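Core protein VP4 (Bluetongue virus, PDB 2JHP) caps viral messenger RNA inside the virus core, combining the successive enzymatic steps of cap synthesis and methylation in one elongated chain. Local coordinates at residues G52-W57 / V76-I81; P157-E162 / Y322-P327; L304-I309 / E335-M340. All blocks are in the same frame, centred on the assembly; numbering follows the deposited sequence.

Contact 1: residues G52-W57 / V76-I81; sequences GDVSKW and VQLADI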
loop_
_atom_site.group_PDB
_atom_site.type_symbol
_atom_site.label_atom_id
_atom_site.label_comp_id
_atom_site.label_asym_id
_atom_site.label_seq_id
_atom_site.Cartn_x
_atom_site.Cartn_y
_atom_site.Cartn_z
ATOM N N GLY A 52 -18.527 -26.691 -11.120
ATOM C CA GLY A 52 -19.005 -26.981 -12.476
ATOM C C GLY A 52 -18.172 -26.250 -13.515
ATOM O O GLY A 52 -17.245 -25.508 -13.165
ATOM N N ASP A 53 -18.518 -26.439 -14.790
ATOM C CA ASP A 53 -17.731 -25.912 -15.916
ATOM C C ASP A 53 -17.819 -24.386 -16.107
ATOM O O ASP A 53 -18.903 -23.839 -16.321
ATOM C CB ASP A 53 -18.112 -26.645 -17.209
ATOM C CG ASP A 53 -17.486 -26.021 -18.447
ATOM O OD1 ASP A 53 -16.300 -25.639 -18.393
ATOM O OD2 ASP A 53 -18.184 -25.914 -19.478
ATOM N N VAL A 54 -16.666 -23.715 -16.041
ATOM C CA VAL A 54 -16.585 -22.257 -16.243
ATOM C C VAL A 54 -15.702 -21.905 -17.432
ATOM O O VAL A 54 -15.367 -20.735 -17.641
ATOM C CB VAL A 54 -16.040 -21.496 -14.988
ATOM C CG1 VAL A 54 -17.081 -21.439 -13.875
ATOM C CG2 VAL A 54 -14.721 -22.096 -14.489
ATOM N N SER A 55 -15.350 -22.923 -18.217
ATOM C CA SER A 55 -14.283 -22.824 -19.212
ATOM C C SER A 55 -14.604 -21.952 -20.432
ATOM O O SER A 55 -13.696 -21.599 -21.186
ATOM C CB SER A 55 -13.861 -24.220 -19.669
ATOM O OG SER A 55 -14.861 -24.810 -20.489
ATOM N N LYS A 56 -15.878 -21.617 -20.633
ATOM C CA LYS A 56 -16.267 -20.755 -21.753
ATOM C C LYS A 56 -16.391 -19.272 -21.359
ATOM O O LYS A 56 -16.847 -18.439 -22.150
ATOM C CB LYS A 56 -17.536 -21.276 -22.443
ATOM C CG LYS A 56 -18.821 -21.158 -21.637
ATOM C CD LYS A 56 -19.995 -21.599 -22.488
ATOM C CE LYS A 56 -21.305 -21.052 -21.963
ATOM N NZ LYS A 56 -22.441 -21.479 -22.832
ATOM N N TRP A 57 -15.953 -18.956 -20.141
ATOM C CA TRP A 57 -15.944 -17.578 -19.636
ATOM C C TRP A 57 -14.527 -17.006 -19.499
ATOM O O TRP A 57 -13.593 -17.721 -19.110
ATOM C CB TRP A 57 -16.693 -17.493 -18.303
ATOM C CG TRP A 57 -18.100 -18.052 -18.368
ATOM C CD1 TRP A 57 -18.591 -19.122 -17.675
ATOM C CD2 TRP A 57 -19.180 -17.572 -19.182
ATOM N NE1 TRP A 57 -19.912 -19.330 -17.996
ATOM C CE2 TRP A 57 -20.297 -18.396 -18.922
ATOM C CE3 TRP A 57 -19.314 -16.523 -20.104
ATOM C CZ2 TRP A 57 -21.532 -18.207 -19.551
ATOM C CZ3 TRP A 57 -20.540 -16.334 -20.727
ATOM C CH2 TRP A 57 -21.633 -17.173 -20.449
ATOM N N VAL A 76 -6.582 -23.394 -13.499
ATOM C CA VAL A 76 -7.848 -23.741 -14.131
ATOM C C VAL A 76 -7.892 -23.155 -15.554
ATOM O O VAL A 76 -7.362 -22.065 -15.807
ATOM C CB VAL A 76 -9.084 -23.338 -13.232
ATOM C CG1 VAL A 76 -9.324 -21.832 -13.219
ATOM C CG2 VAL A 76 -10.351 -24.088 -13.643
ATOM N N GLN A 77 -8.491 -23.907 -16.475
ATOM C CA GLN A 77 -8.605 -23.490 -17.866
ATOM C C GLN A 77 -9.844 -22.624 -18.102
ATOM O O GLN A 77 -10.976 -23.105 -18.040
ATOM C CB GLN A 77 -8.624 -24.705 -18.799
ATOM C CG GLN A 77 -8.733 -24.341 -20.270
ATOM C CD GLN A 77 -7.489 -23.649 -20.789
ATOM O OE1 GLN A 77 -6.468 -24.300 -21.053
ATOM N NE2 GLN A 77 -7.567 -22.329 -20.958
ATOM N N LEU A 78 -9.609 -21.344 -18.372
ATOM C CA LEU A 78 -10.671 -20.406 -18.735
ATOM C C LEU A 78 -10.706 -20.204 -20.252
ATOM O O LEU A 78 -9.892 -20.791 -20.977
ATOM C CB LEU A 78 -10.472 -19.072 -18.005
ATOM C CG LEU A 78 -11.086 -18.821 -16.622
ATOM C CD1 LEU A 78 -11.179 -20.065 -15.761
ATOM C CD2 LEU A 78 -10.309 -17.737 -15.894
ATOM N N ALA A 79 -11.649 -19.391 -20.734
ATOM C CA ALA A 79 -11.812 -19.150 -22.182
ATOM C C ALA A 79 -10.750 -18.208 -22.716
ATOM O O ALA A 79 -10.598 -18.042 -23.921
ATOM C CB ALA A 79 -13.198 -18.582 -22.473
ATOM N N ASP A 80 -10.016 -17.614 -21.785
ATOM C CA ASP A 80 -9.202 -16.442 -22.022
ATOM C C ASP A 80 -7.739 -16.808 -21.841
ATOM O O ASP A 80 -6.926 -16.620 -22.743
ATOM C CB ASP A 80 -9.593 -15.384 -20.972
ATOM C CG ASP A 80 -9.174 -13.972 -21.353
ATOM O OD1 ASP A 80 -8.320 -13.795 -22.252
ATOM O OD2 ASP A 80 -9.715 -13.029 -20.741
ATOM N N ILE A 81 -7.421 -17.313 -20.647
ATOM C CA ILE A 81 -6.062 -17.654 -20.241
ATOM C C ILE A 81 -6.084 -18.932 -19.396
ATOM O O ILE A 81 -7.155 -19.419 -19.014
ATOM C CB ILE A 81 -5.397 -16.503 -19.413
ATOM C CG1 ILE A 81 -6.207 -16.189 -18.148
ATOM C CG2 ILE A 81 -5.193 -15.240 -20.264
ATOM C CD1 ILE A 81 -5.429 -15.419 -17.096
#

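Contact 2: residues P157-E162 / Y322-P327; sequences PPLYME and YLFPQP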
loop_
_atom_site.group_PDB
_atom_site.type_symbol
_atom_site.label_atom_id
_atom_site.label_comp_id
_atom_site.label_asym_id
_atom_site.label_seq_id
_atom_site.Cartn_x
_atom_site.Cartn_y
_atom_site.Cartn_z
ATOM N N PRO A 157 8.855 6.199 16.390
ATOM C CA PRO A 157 9.571 5.275 17.285
ATOM C C PRO A 157 9.996 5.948 18.571
ATOM O O PRO A 157 9.929 7.180 18.663
ATOM C CB PRO A 157 10.834 4.920 16.490
ATOM C CG PRO A 157 11.042 6.088 15.564
ATOM C CD PRO A 157 9.659 6.537 15.191
ATOM N N PRO A 158 10.411 5.146 19.575
ATOM C CA PRO A 158 11.133 5.608 20.757
ATOM C C PRO A 158 12.385 6.385 20.383
ATOM O O PRO A 158 13.227 5.876 19.650
ATOM C CB PRO A 158 11.554 4.308 21.440
ATOM C CG PRO A 158 10.566 3.311 20.991
ATOM C CD PRO A 158 10.131 3.700 19.628
ATOM N N LEU A 159 12.504 7.606 20.893
ATOM C CA LEU A 159 13.656 8.457 20.620
ATOM C C LEU A 159 14.135 9.115 21.893
ATOM O O LEU A 159 13.508 8.977 22.944
ATOM C CB LEU A 159 13.281 9.561 19.636
ATOM C CG LEU A 159 12.469 9.147 18.427
ATOM C CD1 LEU A 159 11.815 10.375 17.740
ATOM C CD2 LEU A 159 13.329 8.356 17.427
ATOM N N TYR A 160 15.249 9.835 21.772
ATOM C CA TYR A 160 15.763 10.694 22.824
ATOM C C TYR A 160 16.396 11.961 22.254
ATOM O O TYR A 160 17.272 11.894 21.383
ATOM C CB TYR A 160 16.795 9.961 23.676
ATOM C CG TYR A 160 17.254 10.765 24.877
ATOM C CD1 TYR A 160 16.659 10.588 26.126
ATOM C CD2 TYR A 160 18.278 11.701 24.767
ATOM C CE1 TYR A 160 17.071 11.317 27.231
ATOM C CE2 TYR A 160 18.694 12.435 25.862
ATOM C CZ TYR A 160 18.087 12.239 27.097
ATOM O OH TYR A 160 18.496 12.969 28.195
ATOM N N MET A 161 15.920 13.108 22.744
ATOM C CA MET A 161 16.638 14.386 22.660
ATOM C C MET A 161 16.289 15.243 23.887
ATOM O O MET A 161 15.985 14.708 24.973
ATOM C CB MET A 161 16.354 15.174 21.363
ATOM C CG MET A 161 15.621 14.439 20.249
ATOM S SD MET A 161 13.943 15.053 20.009
ATOM C CE MET A 161 14.184 16.299 18.735
ATOM N N GLU A 162 16.338 16.569 23.685
ATOM C CA GLU A 162 16.071 17.588 24.725
ATOM C C GLU A 162 15.702 17.285 26.204
ATOM O O GLU A 162 16.628 17.246 27.014
ATOM C CB GLU A 162 15.392 18.862 24.149
ATOM C CG GLU A 162 15.697 20.125 24.960
ATOM C CD GLU A 162 15.972 21.353 24.097
ATOM O OE1 GLU A 162 16.024 22.470 24.666
ATOM O OE2 GLU A 162 16.144 21.209 22.858
ATOM N N TYR A 322 19.020 12.258 17.060
ATOM C CA TYR A 322 18.267 11.315 17.885
ATOM C C TYR A 322 19.189 10.270 18.494
ATOM O O TYR A 322 20.267 10.004 17.974
ATOM C CB TYR A 322 17.185 10.581 17.078
ATOM C CG TYR A 322 16.148 11.436 16.375
ATOM C CD1 TYR A 322 15.967 11.337 15.005
ATOM C CD2 TYR A 322 15.326 12.319 17.086
ATOM C CE1 TYR A 322 15.007 12.100 14.351
ATOM C CE2 TYR A 322 14.368 13.090 16.441
ATOM C CZ TYR A 322 14.212 12.973 15.075
ATOM O OH TYR A 322 13.263 13.729 14.430
ATOM N N LEU A 323 18.753 9.700 19.612
ATOM C CA LEU A 323 19.319 8.462 20.129
ATOM C C LEU A 323 18.187 7.444 20.208
ATOM O O LEU A 323 17.117 7.728 20.760
ATOM C CB LEU A 323 19.955 8.665 21.507
ATOM C CG LEU A 323 21.073 9.701 21.671
ATOM C CD1 LEU A 323 21.361 9.953 23.159
ATOM C CD2 LEU A 323 22.345 9.297 20.945
ATOM N N PHE A 324 18.394 6.267 19.632
ATOM C CA PHE A 324 17.357 5.250 19.733
ATOM C C PHE A 324 17.830 3.836 19.992
ATOM O O PHE A 324 19.002 3.521 19.796
ATOM C CB PHE A 324 16.384 5.292 18.552
ATOM C CG PHE A 324 17.000 5.683 17.248
ATOM C CD1 PHE A 324 18.098 5.001 16.745
ATOM C CD2 PHE A 324 16.440 6.716 16.501
ATOM C CE1 PHE A 324 18.652 5.355 15.515
ATOM C CE2 PHE A 324 16.976 7.085 15.267
ATOM C CZ PHE A 324 18.082 6.400 14.771
ATOM N N PRO A 325 16.901 2.980 20.455
ATOM C CA PRO A 325 17.215 1.582 20.730
ATOM C C PRO A 325 17.523 0.818 19.447
ATOM O O PRO A 325 17.160 1.260 18.355
ATOM C CB PRO A 325 15.936 1.048 21.383
ATOM C CG PRO A 325 15.134 2.261 21.755
ATOM C CD PRO A 325 15.489 3.293 20.743
ATOM N N GLN A 326 18.202 -0.312 19.596
ATOM C CA GLN A 326 18.652 -1.114 18.464
ATOM C C GLN A 326 17.840 -2.392 18.326
ATOM O O GLN A 326 17.801 -3.202 19.251
ATOM C CB GLN A 326 20.131 -1.475 18.610
ATOM C CG GLN A 326 21.033 -0.285 18.881
ATOM C CD GLN A 326 22.481 -0.630 18.684
ATOM O OE1 GLN A 326 22.901 -0.978 17.580
ATOM N NE2 GLN A 326 23.259 -0.544 19.750
ATOM N N PRO A 327 17.181 -2.567 17.169
ATOM C CA PRO A 327 16.468 -3.807 16.879
ATOM C C PRO A 327 17.439 -4.983 16.870
ATOM O O PRO A 327 18.540 -4.863 16.331
ATOM C CB PRO A 327 15.903 -3.578 15.470
ATOM C CG PRO A 327 15.977 -2.134 15.238
ATOM C CD PRO A 327 17.083 -1.595 16.066
#

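Contact 3: residues L304-I309 / E335-M340; sequences LIKHRI and ELRNFM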
loop_
_atom_site.group_PDB
_atom_site.type_symbol
_atom_site.label_atom_id
_atom_site.label_comp_id
_atom_site.label_asym_id
_atom_site.label_seq_id
_atom_site.Cartn_x
_atom_site.Cartn_y
_atom_site.Cartn_z
ATOM N N LEU A 304 25.130 7.733 11.272
ATOM C CA LEU A 304 24.725 6.846 12.361
ATOM C C LEU A 304 25.949 6.422 13.177
ATOM O O LEU A 304 26.814 5.695 12.682
ATOM C CB LEU A 304 23.967 5.632 11.825
ATOM C CG LEU A 304 23.048 4.898 12.807
ATOM C CD1 LEU A 304 21.869 5.759 13.271
ATOM C CD2 LEU A 304 22.538 3.642 12.153
ATOM N N ILE A 305 26.017 6.890 14.419
ATOM C CA ILE A 305 27.173 6.630 15.283
ATOM C C ILE A 305 26.887 5.622 16.412
ATOM O O ILE A 305 25.819 5.639 17.035
ATOM C CB ILE A 305 27.735 7.955 15.901
ATOM C CG1 ILE A 305 27.711 9.123 14.885
ATOM C CG2 ILE A 305 29.128 7.730 16.512
ATOM C CD1 ILE A 305 28.684 9.015 13.703
ATOM N N LYS A 306 27.858 4.749 16.664
ATOM C CA LYS A 306 27.835 3.846 17.812
ATOM C C LYS A 306 27.694 4.650 19.103
ATOM O O LYS A 306 28.348 5.679 19.272
ATOM C CB LYS A 306 29.128 3.037 17.844
ATOM C CG LYS A 306 29.060 1.744 18.620
ATOM C CD LYS A 306 30.469 1.243 18.942
ATOM C CE LYS A 306 30.569 -0.271 18.858
ATOM N NZ LYS A 306 29.394 -0.931 19.475
ATOM N N HIS A 307 26.837 4.189 20.006
ATOM C CA HIS A 307 26.568 4.947 21.217
ATOM C C HIS A 307 26.461 4.077 22.462
ATOM O O HIS A 307 25.359 3.715 22.874
ATOM C CB HIS A 307 25.286 5.765 21.049
ATOM C CG HIS A 307 25.139 6.865 22.050
ATOM N ND1 HIS A 307 24.470 6.698 23.244
ATOM C CD2 HIS A 307 25.577 8.147 22.039
ATOM C CE1 HIS A 307 24.498 7.832 23.921
ATOM N NE2 HIS A 307 25.168 8.725 23.216
ATOM N N ARG A 308 27.596 3.744 23.068
ATOM C CA ARG A 308 27.569 3.019 24.350
ATOM C C ARG A 308 27.368 3.991 25.508
ATOM O O ARG A 308 28.043 5.012 25.590
ATOM C CB ARG A 308 28.804 2.105 24.568
ATOM C CG ARG A 308 30.143 2.617 24.020
ATOM C CD ARG A 308 30.424 2.162 22.566
ATOM N NE ARG A 308 31.472 1.150 22.492
ATOM C CZ ARG A 308 32.728 1.394 22.134
ATOM N NH1 ARG A 308 33.120 2.625 21.812
ATOM N NH2 ARG A 308 33.599 0.396 22.108
ATOM N N ILE A 309 26.406 3.674 26.373
ATOM C CA ILE A 309 26.140 4.452 27.584
ATOM C C ILE A 309 27.170 4.130 28.667
ATOM O O ILE A 309 27.344 2.962 29.027
ATOM C CB ILE A 309 24.743 4.164 28.159
ATOM C CG1 ILE A 309 23.746 3.931 27.027
ATOM C CG2 ILE A 309 24.303 5.302 29.095
ATOM C CD1 ILE A 309 22.600 3.002 27.373
ATOM N N GLU A 335 23.683 -0.143 24.723
ATOM C CA GLU A 335 24.218 0.567 23.578
ATOM C C GLU A 335 23.048 0.998 22.704
ATOM O O GLU A 335 22.112 0.225 22.460
ATOM C CB GLU A 335 25.147 -0.364 22.810
ATOM C CG GLU A 335 25.847 0.242 21.637
ATOM C CD GLU A 335 26.780 -0.753 20.982
ATOM O OE1 GLU A 335 27.829 -1.060 21.590
ATOM O OE2 GLU A 335 26.465 -1.233 19.865
ATOM N N LEU A 336 23.094 2.247 22.265
ATOM C CA LEU A 336 22.083 2.787 21.370
ATOM C C LEU A 336 22.756 3.169 20.073
ATOM O O LEU A 336 23.947 2.902 19.888
ATOM C CB LEU A 336 21.415 4.016 21.990
ATOM C CG LEU A 336 20.829 3.858 23.396
ATOM C CD1 LEU A 336 20.506 5.219 23.936
ATOM C CD2 LEU A 336 19.593 2.964 23.431
ATOM N N ARG A 337 21.992 3.785 19.176
ATOM C CA ARG A 337 22.546 4.361 17.956
ATOM C C ARG A 337 22.252 5.846 17.912
ATOM O O ARG A 337 21.175 6.298 18.309
ATOM C CB ARG A 337 22.004 3.660 16.709
ATOM C CG ARG A 337 22.518 2.244 16.514
ATOM C CD ARG A 337 24.013 2.224 16.275
ATOM N NE ARG A 337 24.572 0.895 16.494
ATOM C CZ ARG A 337 25.864 0.590 16.393
ATOM N NH1 ARG A 337 26.755 1.512 16.045
ATOM N NH2 ARG A 337 26.269 -0.650 16.627
ATOM N N ASN A 338 23.237 6.602 17.456
ATOM C CA ASN A 338 23.130 8.041 17.391
ATOM C C ASN A 338 22.891 8.435 15.960
ATOM O O ASN A 338 23.792 8.338 15.130
ATOM C CB ASN A 338 24.413 8.691 17.909
ATOM C CG ASN A 338 24.310 10.202 18.015
ATOM O OD1 ASN A 338 25.260 10.856 18.421
ATOM N ND2 ASN A 338 23.165 10.762 17.648
ATOM N N PHE A 339 21.663 8.848 15.670
ATOM C CA PHE A 339 21.347 9.373 14.357
ATOM C C PHE A 339 21.605 10.879 14.313
ATOM O O PHE A 339 21.183 11.625 15.208
ATOM C CB PHE A 339 19.905 9.049 13.941
ATOM C CG PHE A 339 19.488 9.724 12.664
ATOM C CD1 PHE A 339 20.011 9.317 11.441
ATOM C CD2 PHE A 339 18.600 10.791 12.688
ATOM C CE1 PHE A 339 19.640 9.953 10.265
ATOM C CE2 PHE A 339 18.226 11.431 11.519
ATOM C CZ PHE A 339 18.744 11.014 10.306
ATOM N N MET A 340 22.302 11.305 13.266
ATOM C CA MET A 340 22.661 12.697 13.091
ATOM C C MET A 340 22.145 13.149 11.733
ATOM O O MET A 340 22.567 12.622 10.699
ATOM C CB MET A 340 24.186 12.876 13.154
ATOM C CG MET A 340 24.874 12.441 14.463
ATOM S SD MET A 340 26.690 12.527 14.432
ATOM C CE MET A 340 26.942 14.275 14.182
#

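Contact 1: residues G52-W57 / V76-I81
A79 gives its backbone N-H to W57 O, the single hydrogen bond between 52-57 and 76-81. It is short and nearly straight, A79 N to W57 O 3.0 Å with 168° at the hydrogen, and the donor stands above the W57 carbonyl plane. S55 O is just as near to A79 N, but the angle is too poor for a bond. A softer polar contact lies beside it, a bent CA-H...O contact from S55 CA to Q77 O, 3.5 Å.

Two side-chain carbons pack on the backbone of the turn: A79 CB rests 3.3 Å from S55 O, and L78 CB lies 3.6 Å from W57 O. The one apolar side-chain pair is V54 CG2 with L78 CD1, at 4.3 Å; V54 also packs on L62 and F67, and L78 on I59 and F69.

Bonds within 52-57 set its shape. D53 OD1 takes S55 N from above the carboxylate plane, an Asx turn, and receives S55 OG on its syn lone pair at 2.7 Å. The type I turn V54-W57 overlaps it, W57 N bonding V54 O at 3.1 Å.

The arrangement belongs to the beta-alpha-beta crossover from strand 48-51 through helix 59-64 to strand 67-71 of a five-stranded parallel sheet, its entry loop touching the turn of hairpin 75-77/82-84.

Contact 2: residues P157-E162 / Y322-P327
Along strand 322-324, an outer strand of its sheet, L159 and Y160 run roughly antiparallel, the touching parts 143° apart in direction. L323 N bonds to Y160 O at 3.2 Å, in the carbonyl plane and on a lone pair, though bent to 149° at the hydrogen. Y160 N and L323 O are 3.0 Å apart.

Side chains extend the contact on both sides of this bond. L159 divides its branches between two rings: L159 CD1 lies over a face of Y322, 3.9 Å from Y322 CE2, while L159 CD2 meets the edge of F324 in its plane, 3.6 Å from F324 CD2. The strand is the last in the order 3-2-1-4-5-7-6, the topology of the class I methyltransferase fold, and its other side bonds to strand 335-341; the loop 157-162 therefore packs against the sheet's border.

M161 approaches Y322 at the edge instead. Its SD is 5.3 Å from the ring centroid and 83° off the normal, a Met-aromatic contact, with M161 CG alongside Y322 CD2; the Y322 hydroxyl bonds to H353. Y160, with CG anti to its nitrogen, lays its ring beside L323, Y160 CD2 to L323 CD1 3.9 Å, and its OH reaches V362 N. P158 O abuts F324 CB at 3.4 Å.

Contact 3: residues L304-I309 / E335-M340
I305 and N338 form a closely held hydrogen-bonded pair, joined through both backbone bonds, in two antiparallel strands whose axes run 150° apart. I305 N reaches N338 O at 2.7 Å with 170° at the hydrogen, and N338 N returns to I305 O at 2.8 Å. Beside this pair I305 CG1 presses on M340 SD at 3.6 Å, crossing it at a slant.

On the face carrying K306, E335 and R337 the packing is equally close. K306 has its CG anti to the backbone N, then bends near its end and brings NZ to E335 OE1 at 2.6 Å, arriving from above the carboxylate plane: a salt bridge. R337 NH2 stands 3.3 Å from E335 OE2, but the oxygen is well out of the guanidinium plane, so this link is purely electrostatic. R337 itself is fixed by Q326 at NE and by D265 at NH2, and its NH1 lies 3.1 Å from K306 CA.

Strands 302-308 and 335-341 are adjacent antiparallel members of the methyltransferase sheet. The K306 side chain is about 6 Å from bound S-adenosyl-L-homocysteine, and K178, D265, K306 and E335 gather as in the K-D-K-E tetrad of cap 2'-O-methyltransferases, so they probably form that site.

Looseness is confined to the side chains of R308 and I309 and to the weak bond from H307 N to L336 O, 127° at the hydrogen; the backbones stay close, L336 N holding H307 O firmly. R308 NE stays 4.4 Å from E335 OE1 while its NH1 pairs with D286 and E285, and I309 CD1 only grazes L336 CG. This end, too, is buried.

From the N terminus, contact 1 comes first and closes a short loop of 18 residues around helix 59-64 and strand 67-71. It is finished before the others begin and stands apart: its centre is 56 Å from that of contact 2 and 59 Å from that of contact 3, on the opposite side of the chain's centre. Contact 2 opens at 157-162, in the loop after strand 149-152 of the other seven-stranded mixed sheet, and closes on edge strand 322-324. Contact 3 starts inside that span and ends beyond it, so the two cross; it joins 302-308 to 335-341. Their centres are 9 Å apart, and adjacent strands 322-324 and 335-341 link them through Y322 N to F339 O.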